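Local coordinates for protein CurJ (Moorea producens 3L, PDB 5TZ6) that is the dehydratase domain of a polyketide synthase module that probably carries out a vinylogous dehydration in curacin biosynthesis, at residues F41-V49 and K299-M307; S254-G265 and K276-Q284. The protein carries 1 engineered substitution. All coordinates share one frame; numbering follows the deposited sequence.

Interaction 1 (F41-V49 and K299-M307); sequences FIVYEQVVV and KANPKILLM. Engineered in segment 41-49: F41 (natural residue His). With 7OD ((2E,5R)-5-hydroxy-2-methylhept-2-enoic acid), chain C.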
loop_
_atom_site.group_PDB
_atom_site.type_symbol
_atom_site.label_atom_id
_atom_site.label_comp_id
_atom_site.label_asym_id
_atom_site.label_seq_id
_atom_site.Cartn_x
_atom_site.Cartn_y
_atom_site.Cartn_z
ATOM N N PHE A 41 15.985 8.564 21.684
ATOM C CA PHE A 41 15.931 7.316 22.436
ATOM C C PHE A 41 17.146 6.501 22.005
ATOM O O PHE A 41 17.086 5.766 21.016
ATOM C CB PHE A 41 14.608 6.555 22.203
ATOM C CG PHE A 41 14.323 5.525 23.258
ATOM C CD1 PHE A 41 14.902 4.266 23.201
ATOM C CD2 PHE A 41 13.514 5.833 24.339
ATOM C CE1 PHE A 41 14.655 3.321 24.193
ATOM C CE2 PHE A 41 13.264 4.898 25.335
ATOM C CZ PHE A 41 13.838 3.643 25.264
ATOM N N ILE A 42 18.250 6.653 22.736
ATOM C CA ILE A 42 19.545 6.080 22.366
ATOM C C ILE A 42 19.879 4.977 23.362
ATOM O O ILE A 42 20.009 5.239 24.561
ATOM C CB ILE A 42 20.652 7.152 22.354
ATOM C CG1 ILE A 42 20.231 8.356 21.505
ATOM C CG2 ILE A 42 21.989 6.577 21.889
ATOM C CD1 ILE A 42 19.516 7.975 20.221
ATOM N N VAL A 43 20.030 3.750 22.877
ATOM C CA VAL A 43 20.382 2.610 23.723
ATOM C C VAL A 43 21.738 2.089 23.267
ATOM O O VAL A 43 21.888 1.664 22.114
ATOM C CB VAL A 43 19.320 1.502 23.668
ATOM C CG1 VAL A 43 19.667 0.391 24.642
ATOM C CG2 VAL A 43 17.944 2.076 23.976
ATOM N N TYR A 44 22.716 2.101 24.173
ATOM C CA TYR A 44 24.077 1.690 23.840
ATOM C C TYR A 44 24.528 2.293 22.516
ATOM O O TYR A 44 25.147 1.613 21.690
ATOM C CB TYR A 44 24.206 0.159 23.807
ATOM C CG TYR A 44 24.393 -0.471 25.174
ATOM C CD1 TYR A 44 23.312 -0.842 25.953
ATOM C CD2 TYR A 44 25.673 -0.682 25.689
ATOM C CE1 TYR A 44 23.493 -1.408 27.206
ATOM C CE2 TYR A 44 25.862 -1.249 26.938
ATOM C CZ TYR A 44 24.767 -1.609 27.691
ATOM O OH TYR A 44 24.943 -2.171 28.934
ATOM N N GLU A 45 24.218 3.574 22.311
ATOM C CA GLU A 45 24.621 4.388 21.160
ATOM C C GLU A 45 23.840 4.083 19.887
ATOM O O GLU A 45 24.226 4.564 18.806
ATOM C CB GLU A 45 26.122 4.272 20.880
ATOM C CG GLU A 45 26.991 4.687 22.062
ATOM C CD GLU A 45 28.471 4.713 21.722
ATOM O OE1 GLU A 45 29.198 5.565 22.279
ATOM O OE2 GLU A 45 28.905 3.888 20.891
ATOM N N GLN A 46 22.743 3.343 19.963
ATOM C CA GLN A 46 21.953 3.006 18.790
ATOM C C GLN A 46 20.585 3.659 18.884
ATOM O O GLN A 46 20.017 3.779 19.974
ATOM C CB GLN A 46 21.769 1.493 18.642
ATOM C CG GLN A 46 23.048 0.680 18.576
ATOM C CD GLN A 46 22.761 -0.802 18.402
ATOM O OE1 GLN A 46 23.152 -1.626 19.228
ATOM N NE2 GLN A 46 22.065 -1.146 17.321
ATOM N N VAL A 47 20.064 4.091 17.739
ATOM C CA VAL A 47 18.685 4.556 17.695
ATOM C C VAL A 47 17.775 3.345 17.811
ATOM O O VAL A 47 17.841 2.422 16.991
ATOM C CB VAL A 47 18.409 5.331 16.405
ATOM C CG1 VAL A 47 16.929 5.641 16.287
ATOM C CG2 VAL A 47 19.233 6.606 16.377
ATOM N N VAL A 48 16.905 3.354 18.816
ATOM C CA VAL A 48 16.007 2.241 19.087
ATOM C C VAL A 48 14.591 2.775 19.194
ATOM O O VAL A 48 14.354 3.830 19.796
ATOM C CB VAL A 48 16.403 1.486 20.373
ATOM C CG1 VAL A 48 15.297 0.517 20.779
ATOM C CG2 VAL A 48 17.706 0.735 20.165
ATOM N N VAL A 49 13.644 2.048 18.604
ATOM C CA VAL A 49 12.230 2.362 18.695
ATOM C C VAL A 49 11.652 1.567 19.860
ATOM O O VAL A 49 11.594 0.325 19.767
ATOM C CB VAL A 49 11.491 2.037 17.393
ATOM C CG1 VAL A 49 10.011 2.328 17.552
ATOM C CG2 VAL A 49 12.084 2.823 16.238
ATOM N N LYS A 299 13.427 -7.428 34.239
ATOM C CA LYS A 299 14.827 -7.042 34.333
ATOM C C LYS A 299 15.576 -7.529 33.104
ATOM O O LYS A 299 15.401 -8.670 32.667
ATOM C CB LYS A 299 15.449 -7.640 35.593
ATOM C CG LYS A 299 15.123 -6.905 36.877
ATOM C CD LYS A 299 16.322 -6.127 37.388
ATOM C CE LYS A 299 16.159 -5.759 38.856
ATOM N NZ LYS A 299 17.338 -5.005 39.372
ATOM N N ALA A 300 16.405 -6.660 32.534
ATOM C CA ALA A 300 17.166 -7.049 31.360
ATOM C C ALA A 300 18.286 -6.051 31.121
ATOM O O ALA A 300 18.222 -4.896 31.551
ATOM C CB ALA A 300 16.270 -7.155 30.122
ATOM N N ASN A 301 19.316 -6.521 30.434
ATOM C CA ASN A 301 20.378 -5.653 29.962
ATOM C C ASN A 301 20.000 -5.148 28.579
ATOM O O ASN A 301 19.900 -5.958 27.648
ATOM C CB ASN A 301 21.696 -6.402 29.907
ATOM C CG ASN A 301 22.871 -5.504 29.565
ATOM O OD1 ASN A 301 22.754 -4.586 28.749
ATOM N ND2 ASN A 301 24.017 -5.773 30.184
ATOM N N PRO A 302 19.778 -3.846 28.392
ATOM C CA PRO A 302 19.314 -3.374 27.078
ATOM C C PRO A 302 20.241 -3.762 25.946
ATOM O O PRO A 302 19.780 -3.909 24.797
ATOM C CB PRO A 302 19.245 -1.851 27.260
ATOM C CG PRO A 302 19.034 -1.667 28.736
ATOM C CD PRO A 302 19.869 -2.751 29.373
ATOM N N LYS A 303 21.524 -3.988 26.243
ATOM C CA LYS A 303 22.437 -4.472 25.216
ATOM C C LYS A 303 21.921 -5.758 24.590
ATOM O O LYS A 303 21.957 -5.918 23.363
ATOM C CB LYS A 303 23.828 -4.712 25.801
ATOM C CG LYS A 303 24.809 -5.195 24.743
ATOM C CD LYS A 303 26.048 -5.873 25.321
ATOM C CE LYS A 303 26.900 -4.937 26.149
ATOM N NZ LYS A 303 28.147 -5.624 26.612
ATOM N N ILE A 304 21.425 -6.686 25.416
ATOM C CA ILE A 304 21.030 -7.986 24.886
ATOM C C ILE A 304 19.731 -7.871 24.106
ATOM O O ILE A 304 19.519 -8.602 23.131
ATOM C CB ILE A 304 20.926 -9.027 26.016
ATOM C CG1 ILE A 304 22.068 -8.851 27.020
ATOM C CG2 ILE A 304 20.941 -10.440 25.439
ATOM C CD1 ILE A 304 23.444 -9.094 26.435
ATOM N N LEU A 305 18.850 -6.947 24.498
ATOM C CA LEU A 305 17.667 -6.692 23.688
ATOM C C LEU A 305 18.051 -6.171 22.315
ATOM O O LEU A 305 17.376 -6.478 21.327
ATOM C CB LEU A 305 16.726 -5.713 24.387
ATOM C CG LEU A 305 15.660 -6.335 25.297
ATOM C CD1 LEU A 305 16.274 -7.311 26.296
ATOM C CD2 LEU A 305 14.869 -5.246 26.017
ATOM N N LEU A 306 19.124 -5.382 22.225
ATOM C CA LEU A 306 19.429 -4.739 20.952
ATOM C C LEU A 306 20.053 -5.679 19.927
ATOM O O LEU A 306 20.349 -5.228 18.814
ATOM C CB LEU A 306 20.347 -3.540 21.176
ATOM C CG LEU A 306 19.703 -2.485 22.068
ATOM C CD1 LEU A 306 20.470 -1.176 21.985
ATOM C CD2 LEU A 306 18.240 -2.307 21.673
ATOM N N MET A 307 20.277 -6.945 20.281
ATOM C CA MET A 307 20.681 -8.015 19.356
ATOM C C MET A 307 21.609 -9.006 20.054
ATOM O O MET A 307 21.201 -9.710 20.980
ATOM C CB MET A 307 21.360 -7.468 18.092
ATOM C CG MET A 307 20.415 -7.335 16.892
ATOM S SD MET A 307 21.246 -7.151 15.297
ATOM C CE MET A 307 19.840 -6.959 14.201
HETATM O OAB 7OD C . 15.558 -0.761 25.997
HETATM C CAA 7OD C . 14.573 -1.022 25.276
HETATM O OAI 7OD C . 14.713 -1.759 24.274
HETATM C CAC 7OD C . 13.196 -0.443 25.622
HETATM C CAK 7OD C . 11.988 -0.769 24.729
HETATM C CAD 7OD C . 13.020 0.461 26.854
HETATM C CAE 7OD C . 11.620 1.016 27.160
HETATM C CAF 7OD C . 11.466 1.791 28.492
HETATM O OAH 7OD C . 11.391 3.191 28.208
HETATM C CAG 7OD C . 12.605 1.555 29.491
HETATM C CAJ 7OD C . 12.144 2.051 30.864
#

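Interaction 2 (S254-G265 and K276-Q284); sequences SDNDLLWCYTCG and KADIQLFDQ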
loop_
_atom_site.group_PDB
_atom_site.type_symbol
_atom_site.label_atom_id
_atom_site.label_comp_id
_atom_site.label_asym_id
_atom_site.label_seq_id
_atom_site.Cartn_x
_atom_site.Cartn_y
_atom_site.Cartn_z
ATOM N N SER A 254 -5.706 14.425 24.270
ATOM C CA SER A 254 -5.774 15.629 25.092
ATOM C C SER A 254 -5.041 16.798 24.442
ATOM O O SER A 254 -3.849 16.695 24.136
ATOM C CB SER A 254 -5.191 15.361 26.478
ATOM O OG SER A 254 -5.320 16.499 27.309
ATOM N N ASP A 255 -5.759 17.905 24.232
ATOM C CA ASP A 255 -5.121 19.169 23.878
ATOM C C ASP A 255 -4.218 19.697 24.987
ATOM O O ASP A 255 -3.472 20.655 24.757
ATOM C CB ASP A 255 -6.197 20.215 23.551
ATOM C CG ASP A 255 -5.614 21.588 23.235
ATOM O OD1 ASP A 255 -4.541 21.655 22.601
ATOM O OD2 ASP A 255 -6.229 22.604 23.632
ATOM N N ASN A 256 -4.249 19.085 26.169
ATOM C CA ASN A 256 -3.562 19.644 27.325
ATOM C C ASN A 256 -2.053 19.469 27.217
ATOM O O ASN A 256 -1.553 18.401 26.849
ATOM C CB ASN A 256 -4.067 18.997 28.615
ATOM C CG ASN A 256 -5.424 19.524 29.040
ATOM O OD1 ASN A 256 -6.082 20.252 28.295
ATOM N ND2 ASN A 256 -5.847 19.165 30.247
ATOM N N ASP A 257 -1.329 20.540 27.543
ATOM C CA ASP A 257 0.115 20.480 27.708
ATOM C C ASP A 257 0.533 19.887 29.046
ATOM O O ASP A 257 1.713 19.562 29.217
ATOM C CB ASP A 257 0.715 21.881 27.570
ATOM C CG ASP A 257 0.623 22.421 26.156
ATOM O OD1 ASP A 257 -0.423 22.210 25.506
ATOM O OD2 ASP A 257 1.592 23.063 25.699
ATOM N N LEU A 258 -0.393 19.747 29.995
ATOM C CA LEU A 258 -0.126 19.133 31.289
ATOM C C LEU A 258 -1.023 17.919 31.482
ATOM O O LEU A 258 -2.245 18.019 31.328
ATOM C CB LEU A 258 -0.338 20.143 32.420
ATOM C CG LEU A 258 0.210 19.778 33.799
ATOM C CD1 LEU A 258 0.238 21.011 34.698
ATOM C CD2 LEU A 258 -0.601 18.659 34.439
ATOM N N LEU A 259 -0.420 16.776 31.809
ATOM C CA LEU A 259 -1.175 15.568 32.113
ATOM C C LEU A 259 -0.685 14.980 33.427
ATOM O O LEU A 259 0.405 15.303 33.906
ATOM C CB LEU A 259 -1.033 14.513 31.006
ATOM C CG LEU A 259 -1.350 14.940 29.576
ATOM C CD1 LEU A 259 -1.192 13.747 28.651
ATOM C CD2 LEU A 259 -2.752 15.540 29.473
ATOM N N TRP A 260 -1.502 14.101 34.008
ATOM C CA TRP A 260 -1.140 13.404 35.233
ATOM C C TRP A 260 -1.076 11.910 34.955
ATOM O O TRP A 260 -1.908 11.375 34.221
ATOM C CB TRP A 260 -2.142 13.679 36.354
ATOM C CG TRP A 260 -2.165 15.104 36.830
ATOM C CD1 TRP A 260 -3.053 16.074 36.462
ATOM C CD2 TRP A 260 -1.270 15.716 37.768
ATOM N NE1 TRP A 260 -2.762 17.250 37.109
ATOM C CE2 TRP A 260 -1.674 17.057 37.918
ATOM C CE3 TRP A 260 -0.167 15.259 38.497
ATOM C CZ2 TRP A 260 -1.016 17.944 38.764
ATOM C CZ3 TRP A 260 0.483 16.139 39.336
ATOM C CH2 TRP A 260 0.059 17.468 39.462
ATOM N N CYS A 261 -0.094 11.238 35.551
ATOM C CA CYS A 261 0.104 9.808 35.363
ATOM C C CYS A 261 0.208 9.132 36.723
ATOM O O CYS A 261 1.177 9.354 37.455
ATOM C CB CYS A 261 1.353 9.528 34.531
ATOM S SG CYS A 261 1.663 7.773 34.342
ATOM N N TYR A 262 -0.763 8.286 37.046
ATOM C CA TYR A 262 -0.800 7.558 38.305
ATOM C C TYR A 262 -0.459 6.099 38.048
ATOM O O TYR A 262 -1.034 5.473 37.160
ATOM C CB TYR A 262 -2.175 7.679 38.960
ATOM C CG TYR A 262 -2.350 6.860 40.220
ATOM C CD1 TYR A 262 -1.524 7.055 41.319
ATOM C CD2 TYR A 262 -3.368 5.915 40.321
ATOM C CE1 TYR A 262 -1.688 6.314 42.475
ATOM C CE2 TYR A 262 -3.543 5.172 41.476
ATOM C CZ TYR A 262 -2.699 5.374 42.549
ATOM O OH TYR A 262 -2.866 4.638 43.700
ATOM N N THR A 263 0.488 5.569 38.810
ATOM C CA THR A 263 0.974 4.211 38.623
ATOM C C THR A 263 1.008 3.513 39.969
ATOM O O THR A 263 1.326 4.133 40.987
ATOM C CB THR A 263 2.386 4.183 38.006
ATOM O OG1 THR A 263 2.373 4.796 36.711
ATOM C CG2 THR A 263 2.886 2.751 37.884
ATOM N N CYS A 264 0.669 2.228 39.978
ATOM C CA CYS A 264 0.856 1.422 41.177
ATOM C C CYS A 264 1.273 0.023 40.765
ATOM O O CYS A 264 0.917 -0.452 39.688
ATOM C CB CYS A 264 -0.404 1.378 42.054
ATOM S SG CYS A 264 -1.947 1.365 41.146
ATOM N N GLY A 265 2.051 -0.625 41.615
ATOM C CA GLY A 265 2.579 -1.927 41.272
ATOM C C GLY A 265 3.739 -2.302 42.167
ATOM O O GLY A 265 4.159 -1.541 43.041
ATOM N N LYS A 276 5.145 -5.647 38.004
ATOM C CA LYS A 276 3.776 -5.585 37.507
ATOM C C LYS A 276 3.078 -4.341 38.043
ATOM O O LYS A 276 3.200 -4.007 39.228
ATOM C CB LYS A 276 2.990 -6.841 37.891
ATOM C CG LYS A 276 3.623 -8.139 37.412
ATOM C CD LYS A 276 2.985 -9.357 38.068
ATOM C CE LYS A 276 3.476 -10.645 37.422
ATOM N NZ LYS A 276 2.768 -11.845 37.949
ATOM N N ALA A 277 2.344 -3.663 37.163
ATOM C CA ALA A 277 1.802 -2.350 37.475
ATOM C C ALA A 277 0.533 -2.077 36.675
ATOM O O ALA A 277 0.327 -2.629 35.590
ATOM C CB ALA A 277 2.832 -1.262 37.179
ATOM N N ASP A 278 -0.314 -1.217 37.234
ATOM C CA ASP A 278 -1.410 -0.576 36.526
ATOM C C ASP A 278 -1.109 0.914 36.421
ATOM O O ASP A 278 -0.569 1.520 37.359
ATOM C CB ASP A 278 -2.745 -0.793 37.244
ATOM C CG ASP A 278 -3.226 -2.240 37.178
ATOM O OD1 ASP A 278 -2.993 -2.908 36.149
ATOM O OD2 ASP A 278 -3.841 -2.709 38.160
ATOM N N ILE A 279 -1.470 1.501 35.281
ATOM C CA ILE A 279 -1.166 2.892 34.981
ATOM C C ILE A 279 -2.423 3.587 34.482
ATOM O O ILE A 279 -3.245 2.994 33.775
ATOM C CB ILE A 279 -0.030 2.998 33.940
ATOM C CG1 ILE A 279 1.160 2.128 34.370
ATOM C CG2 ILE A 279 0.368 4.449 33.735
ATOM C CD1 ILE A 279 2.204 1.927 33.297
ATOM N N GLN A 280 -2.547 4.869 34.835
ATOM C CA GLN A 280 -3.688 5.706 34.476
ATOM C C GLN A 280 -3.159 7.077 34.077
ATOM O O GLN A 280 -2.572 7.785 34.897
ATOM C CB GLN A 280 -4.678 5.820 35.636
ATOM C CG GLN A 280 -5.482 4.550 35.882
ATOM C CD GLN A 280 -6.530 4.742 36.949
ATOM O OE1 GLN A 280 -6.292 5.409 37.955
ATOM N NE2 GLN A 280 -7.710 4.178 36.727
ATOM N N LEU A 281 -3.313 7.428 32.811
ATOM C CA LEU A 281 -2.999 8.762 32.329
ATOM C C LEU A 281 -4.301 9.545 32.240
ATOM O O LEU A 281 -5.254 9.078 31.611
ATOM C CB LEU A 281 -2.317 8.681 30.965
ATOM C CG LEU A 281 -1.870 9.968 30.280
ATOM C CD1 LEU A 281 -0.815 10.701 31.103
ATOM C CD2 LEU A 281 -1.359 9.633 28.887
ATOM N N PHE A 282 -4.359 10.716 32.877
ATOM C CA PHE A 282 -5.598 11.486 32.872
ATOM C C PHE A 282 -5.327 12.985 32.788
ATOM O O PHE A 282 -4.194 13.466 32.935
ATOM C CB PHE A 282 -6.493 11.159 34.080
ATOM C CG PHE A 282 -5.823 11.325 35.400
ATOM C CD1 PHE A 282 -5.027 10.317 35.917
ATOM C CD2 PHE A 282 -6.001 12.487 36.135
ATOM C CE1 PHE A 282 -4.402 10.470 37.137
ATOM C CE2 PHE A 282 -5.383 12.648 37.357
ATOM C CZ PHE A 282 -4.580 11.639 37.859
ATOM N N ASP A 283 -6.427 13.703 32.550
ATOM C CA ASP A 283 -6.510 15.127 32.257
ATOM C C ASP A 283 -6.292 15.991 33.491
ATOM O O ASP A 283 -6.404 15.544 34.636
ATOM C CB ASP A 283 -7.889 15.465 31.682
ATOM C CG ASP A 283 -7.811 16.312 30.438
ATOM O OD1 ASP A 283 -6.704 16.802 30.129
ATOM O OD2 ASP A 283 -8.857 16.494 29.777
ATOM N N GLN A 284 -6.030 17.275 33.226
ATOM C CA GLN A 284 -5.974 18.264 34.293
ATOM C C GLN A 284 -7.296 18.323 35.046
ATOM O O GLN A 284 -7.317 18.577 36.257
ATOM C CB GLN A 284 -5.659 19.636 33.698
ATOM C CG GLN A 284 -5.151 20.666 34.683
ATOM C CD GLN A 284 -3.700 20.404 35.062
ATOM O OE1 GLN A 284 -3.404 19.833 36.110
ATOM N NE2 GLN A 284 -2.786 20.810 34.183
#

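Interaction 1 (F41-V49 and K299-M307)
A tight beta hairpin, turning through a type I' beta turn from V43 to Q46, meets the short helix 302-305 near the C-terminal end of the modelled chain, with Y44 reaching across to K303 and V43 to P302. Y44 sits at a turn position and carries its CG beside its own backbone N (chi1 -82°), which directs the ring toward the start of the helix. There K303 CB rests over one face of the ring, 3.8 Å from its centroid and 19° off the normal, a CH-pi contact displaced toward the rim. N301, at the N-cap, fixes the backbone against which this ring lies: its OD1 accepts from K303 N at 2.9 Å, with the donor tilted from the carbonyl plane. With an alanine in place of Y44, the K303 methylene would probably lose the ring face it packs on, and a gap would open between the turn and the capped helix start. Among the buried residues, apolar side chains close the joint. V43 CG1 meets P302 CB at 3.5 Å, roughly at a right angle, while L306 lays its branched end against the two valines V43 and V48, bringing CD2 to 3.4 Å from V48 CG2. On the pocket side lies the bound hydroxy acid 7OD. The ring of F41, an engineered replacement for histidine, presents its edge to the ligand, with CZ 3.6 Å from CAD, and L305 CD2 lies 3.9 Å from the carboxylate atom OAI. The contact is consistent with the seam of a double-hotdog dehydratase, where a hairpin from one half and the C-terminal helical turn of the other border the substrate pocket.

Interaction 2 (S254-G265 and K276-Q284)
Over one face of the F282 ring lies W260 CB, 3.8 Å from the centroid in a CH-pi contact, while Y262 CB stands at the ring's edge. F282 adopts chi1 55°, with CG between its backbone N and carbonyl carbon, and this folds the ring back across its paired neighbour. The indole of W260 has L258 CD2 over one face and Q284 OE1 near its plane at the edge; NE1 donates to that oxygen at 2.8 Å (147° at the hydrogen). Ring and amide stand almost perpendicular, and the donor approaches from above the carbonyl plane. The Y262 ring receives Q280 OE1 at its edge, although the polar ends of these two side chains are held elsewhere, Y262 OH by E194 and Q280 NE2 by Q291. These side chains project from a regular antiparallel beta hairpin, strands 258-267 and 274-282, within the second hotdog-type half of the dehydratase. W260 with F282, Y262 with Q280 and C264 with D278 are the hydrogen-bonded pairs; W260 N to F282 O measures 3.0 Å and is almost straight. Side chains of the non-hydrogen-bonded pairs C261 with L281 and T263 with I279 point to the other face, where C261 SG touches I279 CG2 at 3.6 Å and C261 and L281 pack against helix 215-223. G265 approaches A277 so closely, CA to CA 3.9 Å, that a beta carbon would clash with the opposing backbone. At the open end of the hairpin, away from its turn, an ST turn has S254 OG accepting from N256 N, and the same hydroxyl donates to D283 OD1 from above the carboxylate plane.

Interaction 1 borders the 7OD pocket directly, whereas interaction 2 does not reach it. Their centres are about 26 Å apart, on opposite sides of the chain's centre, and their nearest atoms come to about 9 Å without touching. Strand 288-300 connects them, since it neighbours strand 274-282 in the sheet and runs on into the helical turn used by 299-307. In 276-284, the side chain of I279 is about 10 Å from 7OD. A further link is helix 215-223, which rests on the C261 and L281 face of interaction 2 and carries D219, whose OD1 is hydrogen-bonded to the ligand.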